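PDB 1VRM: hypothetical protein TM1553 from Thermotoga maritima, which probably acts as an ApbE-type flavin transferase, moving FMN from FAD onto target proteins. Local coordinates for residues A[101-106]-A[275-280]; A[107-112]-A[135-140]; A[112-117]-A[123-128]; A[129-134]-A[255-260]. All blocks are in the same frame, centred on the assembly; numbering follows the deposited sequence.

How the contacts relate
The chain leaves helix 83-98 through loop 101-106 and runs into helix 108-114. After a short turn it comes back as 123-128, closing the tight loop of contact 3, then enters helix 128-135. Contact 2 joins 135-140 to the start of helix 108-114, so contact 3 is nested within it. Contact 4 crosses contact 2: helix 128-135 reaches far along the chain to loop 255-260. Contact 1, with helix 272-296, encloses all the others. Contacts 2, 3 and 4 touch one another and bind the two short helices to loop 255-260; T106 OG1 to G139 N and D104 OD2 to Y140 N tie contact 2 to contact 1.

Contact 1 of 4, residues A[101-106]-A[275-280]; sequences GAFDPT and ADALST
F103 turns one face of its ring to A277, where the loop 101-106, shaped by an Asx turn, meets helix 272-296. The methyl carbon A277 CB stands over the middle of that face, 4.2 Å from the centroid of the F103 ring and 11° off its normal, a CH-pi contact. T280, one turn further along the helix, comes in at the edge instead: its CG2 sits 4.0 Å from F103 CD1, near the ring plane. With CG anti to the backbone N (chi1 171°), the phenyl group reaches across to the helix; F95 of helix 83-98 and the loop residue I165 also touch it. Substituting an alanine for F103 would probably take the ring from over A277 CB and open a gap beside T280 CG2. T280 OG1 bonds an unidentified ligand that is also held by S279 OG, D276 OD1 and D104 N, so the contact borders a pocket, consistent with the flavin site expected of this family. On the loop side D104 points away from the helix. Its OD1 takes the N-H of T106 at 2.8 Å and T106 OG1 at 2.6 Å, both from the same face of the carboxylate plane.

Contact 2 of 4, residues A[107-112]-A[135-140]; sequences VGRLLE and LKHTGY
R109 and H137 meet with their flat groups almost parallel, the guanidinium and imidazole planes only 4° apart. The two are shifted, so it is H137 CB that lies over the guanidinium face, 3.6 Å from R109 NH1, while NH1 meets the ring itself obliquely. Bends at chi2 and chi3 bring the guanidinium across H137, and R109 CG rests 3.5 Å from H137 O.

The apolar part belongs to L110. Its CD1 touches L135 CD2 at 4.0 Å and leans against the T138 hydroxyl, with L110 CD1 3.6 Å from T138 OG1.

No direct hydrogen bond joins the segments; two waters do that work. One accepts from R109 N and bonds H137 O at 2.7 Å. The other accepts from L110 N at 2.9 Å and donates to T138 OG1, which also bonds A134 O. Since V107 is the N-cap of helix 108-114, these waters serve N-H groups of the first turn and pass the link on to the 135-138 beta turn.

The polar ends are fixed by neighbours: R109 NH1 bonds G157 O, and H137 pairs through ND1 with N156 O and through NE2 with E133. With an acceptor at each ring nitrogen, H137 is likely to lean toward its protonated form, which the nearby arginine would oppose.

Contact 3 of 4, residues A[112-117]-A[123-128]; sequences ELWGFT and LRVPSR
W114 O is held by two neighbouring groups of the returning chain. R124 N donates to it at 3.1 Å and 162°, from above the carbonyl plane, and L123 CA adds a C-H...O contact at 3.4 Å. This carbonyl lies at the end of helix 108-114, where G115 takes positive phi in a Schellman motif; the backbone of L123 passes so close to G115 that a beta carbon would collide with it.

The indole of W114 lies under P126. The proline's CD sits over the six-membered ring of W114, 3.4 Å from its centroid and 9° off the normal, a close CH-pi contact. P126 CB meanwhile packs on L113 CD2 at 3.8 Å.

Alongside, the extended R124 chain passes L113: a water in the guanidinium plane accepts from R124 NE at 3.0 Å and donates to L113 O, while R124 NH2 forms a salt bridge with E130. L123 CD2 meets the F116 ring obliquely.

The returning loop thus joins the end of helix 108-114 to the start of helix 128-135, whose I131 touches both W114 and P126. F240 of strand 239-242 packs on W114 and L123, and W114 NE1 reaches G256 O.

Contact 4 of 4, residues A[129-134]-A[255-260]; sequences EEIEEA and TGYPAR
I131 CD1 presses unusually hard on the tyrosine ring, only 3.2 Å from Y257 CZ. It is the main meeting of helix 128-135 with loop 255-260, which is shaped by an ST turn. CD1 stands over one face of the ring but shifted toward its rim, 3.6 Å from the centroid of the Y257 ring and 29° off the normal, so this CH-pi contact bears on the phenol end; Y257 OH is 3.4 Å from I131 CD1. The two side chains meet at about a right angle.

I131 works with both of its branches. With CG1 beside the backbone N (chi1 -71°) and the chain then extended, CD1 is carried onto the ring, while CG2, anti to the backbone N, drops onto the loop backbone. There I131 CG2 lies 3.3 Å from T255 O and 3.8 Å from G256 CA. The lack of a side chain at G256 is what makes room: a beta carbon would run into CG2.

A serine in place of Y257 would probably strip the ring from I131 CD1 and open a gap between the helix and the loop, where R128 also meets the tyrosine's hydroxyl end. P126 and W114 touch I131 as well, so it sits between loop 255-260 and the 112-128 region. Within the loop, Y257 N donates to T255 OG1 at 3.1 Å and 165°, closing the ST turn beside the ring.

Contact 1 of 4, residues A[101-106]-A[275-280]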
loop_
_atom_site.group_PDB
_atom_site.type_symbol
_atom_site.label_atom_id
_atom_site.label_comp_id
_atom_site.label_asym_id
_atom_site.label_seq_id
_atom_site.Cartn_x
_atom_site.Cartn_y
_atom_site.Cartn_z
ATOM N N GLY A 101 13.309 -1.151 7.939
ATOM C CA GLY A 101 13.501 -0.885 6.522
ATOM C C GLY A 101 12.938 -1.889 5.556
ATOM O O GLY A 101 13.164 -1.757 4.353
ATOM N N ALA A 102 12.236 -2.906 6.047
ATOM C CA ALA A 102 11.572 -3.854 5.124
ATOM C C ALA A 102 10.506 -3.164 4.259
ATOM O O ALA A 102 10.431 -3.383 3.031
ATOM C CB ALA A 102 10.986 -5.020 5.883
ATOM N N PHE A 103 9.688 -2.329 4.890
ATOM C CA PHE A 103 8.958 -1.266 4.178
ATOM C C PHE A 103 9.884 -0.056 4.204
ATOM O O PHE A 103 10.366 0.324 5.277
ATOM C CB PHE A 103 7.630 -0.939 4.872
ATOM C CG PHE A 103 6.951 0.267 4.304
ATOM C CD1 PHE A 103 6.119 0.168 3.205
ATOM C CD2 PHE A 103 7.178 1.512 4.848
ATOM C CE1 PHE A 103 5.492 1.311 2.705
ATOM C CE2 PHE A 103 6.551 2.674 4.325
ATOM C CZ PHE A 103 5.756 2.563 3.246
ATOM N N ASP A 104 10.150 0.539 3.048
ATOM C CA ASP A 104 10.950 1.742 3.017
ATOM C C ASP A 104 10.479 2.621 1.872
ATOM O O ASP A 104 10.589 2.200 0.731
ATOM C CB ASP A 104 12.397 1.364 2.840
ATOM C CG ASP A 104 13.351 2.529 3.091
ATOM O OD1 ASP A 104 12.943 3.647 2.768
ATOM O OD2 ASP A 104 14.493 2.349 3.634
ATOM N N PRO A 105 9.996 3.838 2.184
ATOM C CA PRO A 105 9.483 4.718 1.150
ATOM C C PRO A 105 10.602 5.359 0.327
ATOM O O PRO A 105 10.313 6.136 -0.551
ATOM C CB PRO A 105 8.702 5.755 1.944
ATOM C CG PRO A 105 9.426 5.889 3.179
ATOM C CD PRO A 105 9.908 4.488 3.503
ATOM N N THR A 106 11.861 5.044 0.579
ATOM C CA THR A 106 12.934 5.560 -0.259
ATOM C C THR A 106 13.475 4.560 -1.295
ATOM O O THR A 106 14.608 4.643 -1.726
ATOM C CB THR A 106 14.088 6.098 0.588
ATOM O OG1 THR A 106 14.668 5.006 1.308
ATOM C CG2 THR A 106 13.598 7.189 1.570
ATOM N N ALA A 275 -2.445 -1.787 7.207
ATOM C CA ALA A 275 -2.533 -3.023 6.473
ATOM C C ALA A 275 -1.693 -2.925 5.204
ATOM O O ALA A 275 -1.022 -3.882 4.824
ATOM C CB ALA A 275 -3.996 -3.352 6.122
ATOM N N ASP A 276 -1.740 -1.767 4.527
ATOM C CA ASP A 276 -1.002 -1.563 3.267
ATOM C C ASP A 276 0.524 -1.577 3.535
ATOM O O ASP A 276 1.255 -2.331 2.899
ATOM C CB ASP A 276 -1.454 -0.234 2.620
ATOM C CG ASP A 276 -1.046 -0.083 1.188
ATOM O OD1 ASP A 276 -0.617 -1.064 0.583
ATOM O OD2 ASP A 276 -1.190 1.083 0.680
ATOM N N ALA A 277 1.008 -0.754 4.492
ATOM C CA ALA A 277 2.449 -0.685 4.767
ATOM C C ALA A 277 2.986 -2.038 5.225
ATOM O O ALA A 277 4.056 -2.478 4.817
ATOM C CB ALA A 277 2.800 0.351 5.785
ATOM N N LEU A 278 2.245 -2.695 6.125
ATOM C CA LEU A 278 2.724 -3.934 6.679
ATOM C C LEU A 278 2.574 -5.113 5.726
ATOM O O LEU A 278 3.345 -6.060 5.805
ATOM C CB LEU A 278 2.104 -4.206 8.042
ATOM C CG LEU A 278 2.475 -3.192 9.122
ATOM C CD1 LEU A 278 1.911 -3.608 10.472
ATOM C CD2 LEU A 278 3.961 -2.989 9.254
ATOM N N SER A 279 1.707 -5.011 4.733
ATOM C CA SER A 279 1.606 -6.115 3.769
ATOM C C SER A 279 2.883 -6.089 2.899
ATOM O O SER A 279 3.411 -7.125 2.569
ATOM C CB SER A 279 0.343 -6.073 2.934
ATOM O OG SER A 279 0.337 -4.969 2.051
ATOM N N THR A 280 3.372 -4.878 2.579
ATOM C CA THR A 280 4.613 -4.735 1.841
ATOM C C THR A 280 5.771 -5.273 2.669
ATOM O O THR A 280 6.579 -6.056 2.203
ATOM C CB THR A 280 4.814 -3.235 1.478
ATOM O OG1 THR A 280 3.718 -2.812 0.629
ATOM C CG2 THR A 280 6.137 -2.995 0.779
#

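Contact 2 of 4, residues A[107-112]-A[135-140]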
loop_
_atom_site.group_PDB
_atom_site.type_symbol
_atom_site.label_atom_id
_atom_site.label_comp_id
_atom_site.label_asym_id
_atom_site.label_seq_id
_atom_site.Cartn_x
_atom_site.Cartn_y
_atom_site.Cartn_z
ATOM N N VAL A 107 12.626 3.630 -1.698
ATOM C CA VAL A 107 12.925 2.777 -2.860
ATOM C C VAL A 107 12.806 3.522 -4.203
ATOM O O VAL A 107 12.950 2.898 -5.249
ATOM C CB VAL A 107 12.006 1.507 -2.889
ATOM C CG1 VAL A 107 12.373 0.543 -1.752
ATOM C CG2 VAL A 107 10.585 1.886 -2.803
ATOM N N GLY A 108 12.594 4.847 -4.215
ATOM C CA GLY A 108 12.386 5.558 -5.438
ATOM C C GLY A 108 13.517 5.416 -6.445
ATOM O O GLY A 108 13.280 5.198 -7.621
ATOM N N ARG A 109 14.787 5.588 -6.012
ATOM C CA ARG A 109 15.889 5.471 -6.951
ATOM C C ARG A 109 15.952 4.070 -7.586
ATOM O O ARG A 109 16.289 3.930 -8.760
ATOM C CB ARG A 109 17.244 5.819 -6.326
ATOM C CG ARG A 109 17.429 7.282 -5.975
ATOM C CD ARG A 109 17.573 8.197 -7.126
ATOM N NE ARG A 109 18.770 7.883 -7.888
ATOM C CZ ARG A 109 20.011 8.350 -7.635
ATOM N NH1 ARG A 109 20.232 9.158 -6.624
ATOM N NH2 ARG A 109 21.019 8.031 -8.456
ATOM N N LEU A 110 15.682 3.040 -6.789
ATOM C CA LEU A 110 15.686 1.683 -7.318
ATOM C C LEU A 110 14.508 1.449 -8.287
ATOM O O LEU A 110 14.700 0.859 -9.355
ATOM C CB LEU A 110 15.645 0.656 -6.177
ATOM C CG LEU A 110 16.945 0.459 -5.425
ATOM C CD1 LEU A 110 16.636 -0.185 -4.106
ATOM C CD2 LEU A 110 17.926 -0.396 -6.254
ATOM N N LEU A 111 13.328 1.931 -7.933
ATOM C CA LEU A 111 12.137 1.768 -8.829
ATOM C C LEU A 111 12.440 2.448 -10.161
ATOM O O LEU A 111 12.148 1.933 -11.219
ATOM C CB LEU A 111 10.879 2.307 -8.195
ATOM C CG LEU A 111 10.452 1.472 -6.988
ATOM C CD1 LEU A 111 9.371 2.194 -6.257
ATOM C CD2 LEU A 111 9.960 0.115 -7.402
ATOM N N GLU A 112 13.097 3.596 -10.101
ATOM C CA GLU A 112 13.403 4.360 -11.310
ATOM C C GLU A 112 14.417 3.572 -12.194
ATOM O O GLU A 112 14.291 3.423 -13.419
ATOM C CB GLU A 112 13.916 5.708 -10.817
ATOM C CG GLU A 112 14.057 6.760 -11.763
ATOM C CD GLU A 112 14.663 7.982 -11.069
ATOM O OE1 GLU A 112 15.755 7.865 -10.478
ATOM O OE2 GLU A 112 14.041 9.041 -11.132
ATOM N N LEU A 135 21.770 1.327 -4.168
ATOM C CA LEU A 135 21.539 1.078 -2.719
ATOM C C LEU A 135 22.184 2.155 -1.851
ATOM O O LEU A 135 21.692 2.437 -0.759
ATOM C CB LEU A 135 22.088 -0.293 -2.303
ATOM C CG LEU A 135 21.215 -1.468 -2.721
ATOM C CD1 LEU A 135 21.961 -2.724 -2.375
ATOM C CD2 LEU A 135 19.846 -1.417 -2.036
ATOM N N LYS A 136 23.249 2.801 -2.336
ATOM C CA LYS A 136 23.833 3.946 -1.615
ATOM C C LYS A 136 22.883 5.138 -1.605
ATOM O O LYS A 136 23.064 6.083 -0.837
ATOM C CB LYS A 136 25.132 4.408 -2.251
ATOM C CG LYS A 136 26.172 3.320 -2.409
ATOM C CD LYS A 136 27.482 3.897 -2.874
ATOM C CE LYS A 136 28.592 2.855 -2.909
ATOM N NZ LYS A 136 28.348 1.897 -4.001
ATOM N N HIS A 137 21.925 5.114 -2.520
ATOM C CA HIS A 137 20.913 6.175 -2.661
ATOM C C HIS A 137 19.535 5.669 -2.310
ATOM O O HIS A 137 18.544 6.097 -2.923
ATOM C CB HIS A 137 20.972 6.729 -4.070
ATOM C CG HIS A 137 22.372 6.961 -4.521
ATOM N ND1 HIS A 137 23.243 7.787 -3.828
ATOM C CD2 HIS A 137 23.101 6.373 -5.496
ATOM C CE1 HIS A 137 24.441 7.696 -4.378
ATOM N NE2 HIS A 137 24.377 6.863 -5.403
ATOM N N THR A 138 19.517 4.814 -1.276
ATOM C CA THR A 138 18.297 4.170 -0.752
ATOM C C THR A 138 18.440 4.179 0.749
ATOM O O THR A 138 19.534 4.006 1.223
ATOM C CB THR A 138 18.241 2.707 -1.226
ATOM O OG1 THR A 138 18.282 2.689 -2.665
ATOM C CG2 THR A 138 16.972 1.985 -0.739
ATOM N N GLY A 139 17.354 4.425 1.471
ATOM C CA GLY A 139 17.368 4.252 2.941
ATOM C C GLY A 139 16.566 5.360 3.608
ATOM O O GLY A 139 16.858 6.556 3.401
ATOM N N TYR A 140 15.581 4.974 4.421
ATOM C CA TYR A 140 14.660 5.988 5.001
ATOM C C TYR A 140 15.338 6.999 5.893
ATOM O O TYR A 140 14.822 8.099 6.098
ATOM C CB TYR A 140 13.518 5.342 5.785
ATOM C CG TYR A 140 13.936 4.684 7.059
ATOM C CD1 TYR A 140 14.509 3.409 7.055
ATOM C CD2 TYR A 140 13.751 5.323 8.289
ATOM C CE1 TYR A 140 14.880 2.774 8.263
ATOM C CE2 TYR A 140 14.147 4.718 9.475
ATOM C CZ TYR A 140 14.698 3.458 9.446
ATOM O OH TYR A 140 15.071 2.868 10.639
HETATM O O HOH W 1 15.876 6.356 -3.261
HETATM O O HOH W 2 15.926 3.338 -3.919
#

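Contact 3 of 4, residues A[112-117]-A[123-128]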
loop_
_atom_site.group_PDB
_atom_site.type_symbol
_atom_site.label_atom_id
_atom_site.label_comp_id
_atom_site.label_asym_id
_atom_site.label_seq_id
_atom_site.Cartn_x
_atom_site.Cartn_y
_atom_site.Cartn_z
ATOM N N GLU A 112 13.097 3.596 -10.101
ATOM C CA GLU A 112 13.403 4.360 -11.310
ATOM C C GLU A 112 14.417 3.572 -12.194
ATOM O O GLU A 112 14.291 3.423 -13.419
ATOM C CB GLU A 112 13.916 5.708 -10.817
ATOM C CG GLU A 112 14.057 6.760 -11.763
ATOM C CD GLU A 112 14.663 7.982 -11.069
ATOM O OE1 GLU A 112 15.755 7.865 -10.478
ATOM O OE2 GLU A 112 14.041 9.041 -11.132
ATOM N N LEU A 113 15.389 2.950 -11.540
ATOM C CA LEU A 113 16.391 2.175 -12.218
ATOM C C LEU A 113 15.811 0.972 -12.925
ATOM O O LEU A 113 16.147 0.686 -14.055
ATOM C CB LEU A 113 17.422 1.733 -11.191
ATOM C CG LEU A 113 18.758 1.178 -11.658
ATOM C CD1 LEU A 113 19.613 2.323 -12.252
ATOM C CD2 LEU A 113 19.437 0.450 -10.490
ATOM N N TRP A 114 14.914 0.271 -12.240
ATOM C CA TRP A 114 14.241 -0.904 -12.801
ATOM C C TRP A 114 13.186 -0.545 -13.866
ATOM O O TRP A 114 12.715 -1.403 -14.611
ATOM C CB TRP A 114 13.545 -1.675 -11.652
ATOM C CG TRP A 114 14.418 -2.532 -10.887
ATOM C CD1 TRP A 114 15.124 -2.204 -9.764
ATOM C CD2 TRP A 114 14.681 -3.917 -11.141
ATOM N NE1 TRP A 114 15.846 -3.295 -9.317
ATOM C CE2 TRP A 114 15.572 -4.372 -10.140
ATOM C CE3 TRP A 114 14.269 -4.811 -12.154
ATOM C CZ2 TRP A 114 16.059 -5.668 -10.127
ATOM C CZ3 TRP A 114 14.710 -6.083 -12.111
ATOM C CH2 TRP A 114 15.630 -6.514 -11.132
ATOM N N GLY A 115 12.778 0.710 -13.912
ATOM C CA GLY A 115 11.788 1.175 -14.890
ATOM C C GLY A 115 10.341 1.203 -14.423
ATOM O O GLY A 115 9.419 1.491 -15.214
ATOM N N PHE A 116 10.106 0.915 -13.156
ATOM C CA PHE A 116 8.738 0.857 -12.613
ATOM C C PHE A 116 8.042 2.223 -12.617
ATOM O O PHE A 116 6.836 2.283 -12.653
ATOM C CB PHE A 116 8.685 0.178 -11.267
ATOM C CG PHE A 116 8.902 -1.286 -11.352
ATOM C CD1 PHE A 116 7.937 -2.111 -11.950
ATOM C CD2 PHE A 116 10.037 -1.879 -10.831
ATOM C CE1 PHE A 116 8.137 -3.452 -12.005
ATOM C CE2 PHE A 116 10.217 -3.208 -10.898
ATOM C CZ PHE A 116 9.292 -4.003 -11.494
ATOM N N THR A 117 8.814 3.293 -12.675
ATOM C CA THR A 117 8.279 4.651 -12.655
ATOM C C THR A 117 8.078 5.272 -14.040
ATOM O O THR A 117 7.355 6.261 -14.151
ATOM C CB THR A 117 9.248 5.563 -11.897
ATOM O OG1 THR A 117 10.464 5.681 -12.636
ATOM C CG2 THR A 117 9.543 5.047 -10.502
ATOM N N LEU A 123 11.396 -0.564 -18.680
ATOM C CA LEU A 123 11.454 -1.726 -17.798
ATOM C C LEU A 123 12.651 -2.588 -18.201
ATOM O O LEU A 123 12.798 -2.970 -19.359
ATOM C CB LEU A 123 10.173 -2.549 -17.848
ATOM C CG LEU A 123 8.935 -1.891 -17.248
ATOM C CD1 LEU A 123 7.704 -2.642 -17.759
ATOM C CD2 LEU A 123 8.996 -1.868 -15.734
ATOM N N ARG A 124 13.523 -2.881 -17.243
ATOM C CA ARG A 124 14.738 -3.626 -17.519
ATOM C C ARG A 124 15.300 -4.211 -16.251
ATOM O O ARG A 124 14.954 -3.767 -15.175
ATOM C CB ARG A 124 15.796 -2.729 -18.183
ATOM C CG ARG A 124 16.365 -1.670 -17.299
ATOM C CD ARG A 124 17.312 -0.806 -18.049
ATOM N NE ARG A 124 17.786 0.204 -17.141
ATOM C CZ ARG A 124 18.939 0.148 -16.494
ATOM N NH1 ARG A 124 19.808 -0.825 -16.685
ATOM N NH2 ARG A 124 19.231 1.127 -15.651
ATOM N N VAL A 125 16.180 -5.197 -16.403
ATOM C CA VAL A 125 16.940 -5.754 -15.309
ATOM C C VAL A 125 18.273 -5.013 -15.241
ATOM O O VAL A 125 19.119 -5.188 -16.124
ATOM C CB VAL A 125 17.211 -7.274 -15.469
ATOM C CG1 VAL A 125 17.923 -7.840 -14.295
ATOM C CG2 VAL A 125 15.866 -8.043 -15.752
ATOM N N PRO A 126 18.456 -4.161 -14.230
ATOM C CA PRO A 126 19.708 -3.435 -14.111
ATOM C C PRO A 126 20.826 -4.390 -13.747
ATOM O O PRO A 126 20.576 -5.446 -13.193
ATOM C CB PRO A 126 19.432 -2.451 -12.953
ATOM C CG PRO A 126 17.922 -2.409 -12.810
ATOM C CD PRO A 126 17.547 -3.818 -13.111
ATOM N N SER A 127 22.074 -4.029 -14.056
ATOM C CA SER A 127 23.166 -4.868 -13.600
ATOM C C SER A 127 23.392 -4.860 -12.099
ATOM O O SER A 127 22.962 -3.926 -11.392
ATOM C CB SER A 127 24.466 -4.420 -14.293
ATOM O OG SER A 127 24.884 -3.146 -13.775
ATOM N N ARG A 128 24.098 -5.869 -11.599
ATOM C CA ARG A 128 24.468 -5.926 -10.196
ATOM C C ARG A 128 25.195 -4.655 -9.756
ATOM O O ARG A 128 24.954 -4.085 -8.681
ATOM C CB ARG A 128 25.376 -7.127 -9.912
ATOM C CG ARG A 128 25.606 -7.312 -8.442
ATOM C CD ARG A 128 26.471 -8.529 -8.142
ATOM N NE ARG A 128 26.863 -8.594 -6.730
HETATM O O HOH W 3 15.231 1.732 -16.640
#

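Contact 4 of 4, residues A[129-134]-A[255-260]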
loop_
_atom_site.group_PDB
_atom_site.type_symbol
_atom_site.label_atom_id
_atom_site.label_comp_id
_atom_site.label_asym_id
_atom_site.label_seq_id
_atom_site.Cartn_x
_atom_site.Cartn_y
_atom_site.Cartn_z
ATOM N N GLU A 129 26.138 -4.234 -10.583
ATOM C CA GLU A 129 26.885 -3.025 -10.286
ATOM C C GLU A 129 25.963 -1.786 -10.165
ATOM O O GLU A 129 26.135 -0.973 -9.246
ATOM C CB GLU A 129 27.978 -2.849 -11.338
ATOM C CG GLU A 129 28.753 -1.644 -11.248
ATOM C CD GLU A 129 30.071 -1.744 -12.038
ATOM O OE1 GLU A 129 30.231 -2.637 -12.904
ATOM O OE2 GLU A 129 30.955 -0.930 -11.759
ATOM N N GLU A 130 24.972 -1.669 -11.038
ATOM C CA GLU A 130 24.030 -0.536 -11.004
ATOM C C GLU A 130 23.191 -0.572 -9.732
ATOM O O GLU A 130 22.948 0.428 -9.112
ATOM C CB GLU A 130 23.090 -0.581 -12.193
ATOM C CG GLU A 130 23.676 -0.148 -13.534
ATOM C CD GLU A 130 22.552 -0.119 -14.552
ATOM O OE1 GLU A 130 22.236 -1.217 -15.105
ATOM O OE2 GLU A 130 21.923 0.973 -14.685
ATOM N N ILE A 131 22.775 -1.770 -9.349
ATOM C CA ILE A 131 21.925 -1.939 -8.177
ATOM C C ILE A 131 22.717 -1.632 -6.913
ATOM O O ILE A 131 22.212 -0.972 -5.999
ATOM C CB ILE A 131 21.301 -3.352 -8.124
ATOM C CG1 ILE A 131 20.251 -3.476 -9.210
ATOM C CG2 ILE A 131 20.715 -3.637 -6.746
ATOM C CD1 ILE A 131 19.950 -4.830 -9.629
ATOM N N GLU A 132 23.962 -2.109 -6.848
ATOM C CA GLU A 132 24.816 -1.822 -5.695
ATOM C C GLU A 132 25.050 -0.332 -5.513
ATOM O O GLU A 132 24.976 0.156 -4.409
ATOM C CB GLU A 132 26.145 -2.521 -5.780
ATOM C CG GLU A 132 26.065 -4.027 -5.586
ATOM N N GLU A 133 25.197 0.390 -6.612
ATOM C CA GLU A 133 25.340 1.821 -6.505
ATOM C C GLU A 133 24.022 2.455 -6.068
ATOM O O GLU A 133 24.012 3.346 -5.222
ATOM C CB GLU A 133 25.788 2.406 -7.835
ATOM C CG GLU A 133 25.800 3.944 -7.851
ATOM C CD GLU A 133 26.803 4.569 -6.899
ATOM O OE1 GLU A 133 27.842 3.946 -6.595
ATOM O OE2 GLU A 133 26.515 5.687 -6.401
ATOM N N ALA A 134 22.895 2.033 -6.622
ATOM C CA ALA A 134 21.625 2.629 -6.241
ATOM C C ALA A 134 21.271 2.413 -4.767
ATOM O O ALA A 134 20.560 3.214 -4.153
ATOM C CB ALA A 134 20.486 2.122 -7.132
ATOM N N THR A 255 18.484 -5.246 -0.662
ATOM C CA THR A 255 19.194 -5.891 -1.770
ATOM C C THR A 255 19.044 -5.171 -3.107
ATOM O O THR A 255 19.896 -5.309 -3.990
ATOM C CB THR A 255 18.713 -7.322 -2.002
ATOM O OG1 THR A 255 17.432 -7.345 -2.628
ATOM C CG2 THR A 255 18.694 -8.065 -0.681
ATOM N N GLY A 256 17.939 -4.448 -3.248
ATOM C CA GLY A 256 17.628 -3.789 -4.523
ATOM C C GLY A 256 17.024 -4.666 -5.608
ATOM O O GLY A 256 16.838 -4.197 -6.717
ATOM N N TYR A 257 16.688 -5.919 -5.278
ATOM C CA TYR A 257 16.064 -6.845 -6.213
ATOM C C TYR A 257 14.631 -7.154 -5.699
ATOM O O TYR A 257 14.338 -6.985 -4.491
ATOM C CB TYR A 257 16.865 -8.143 -6.337
ATOM C CG TYR A 257 18.150 -8.034 -7.111
ATOM C CD1 TYR A 257 19.341 -7.696 -6.477
ATOM C CD2 TYR A 257 18.145 -8.238 -8.481
ATOM C CE1 TYR A 257 20.546 -7.598 -7.227
ATOM C CE2 TYR A 257 19.329 -8.135 -9.238
ATOM C CZ TYR A 257 20.515 -7.816 -8.592
ATOM O OH TYR A 257 21.681 -7.709 -9.368
ATOM N N PRO A 258 13.736 -7.612 -6.589
ATOM C CA PRO A 258 12.430 -8.085 -6.184
ATOM C C PRO A 258 12.568 -9.076 -5.069
ATOM O O PRO A 258 13.424 -9.964 -5.097
ATOM C CB PRO A 258 11.858 -8.716 -7.466
ATOM C CG PRO A 258 12.506 -7.965 -8.553
ATOM C CD PRO A 258 13.917 -7.756 -8.050
ATOM N N ALA A 259 11.746 -8.922 -4.050
ATOM C CA ALA A 259 11.781 -9.869 -2.942
ATOM C C ALA A 259 11.257 -11.236 -3.441
ATOM O O ALA A 259 10.283 -11.269 -4.186
ATOM C CB ALA A 259 10.902 -9.345 -1.824
ATOM N N ARG A 260 11.919 -12.327 -3.048
ATOM C CA ARG A 260 11.639 -13.665 -3.546
ATOM C C ARG A 260 11.079 -14.609 -2.490
ATOM O O ARG A 260 11.092 -14.277 -1.296
ATOM C CB ARG A 260 12.909 -14.271 -4.158
ATOM C CG ARG A 260 13.535 -13.393 -5.285
ATOM C CD ARG A 260 12.560 -13.189 -6.415
ATOM N NE ARG A 260 13.171 -12.606 -7.613
ATOM C CZ ARG A 260 12.485 -12.350 -8.721
ATOM N NH1 ARG A 260 11.191 -12.603 -8.772
ATOM N NH2 ARG A 260 13.085 -11.810 -9.771
#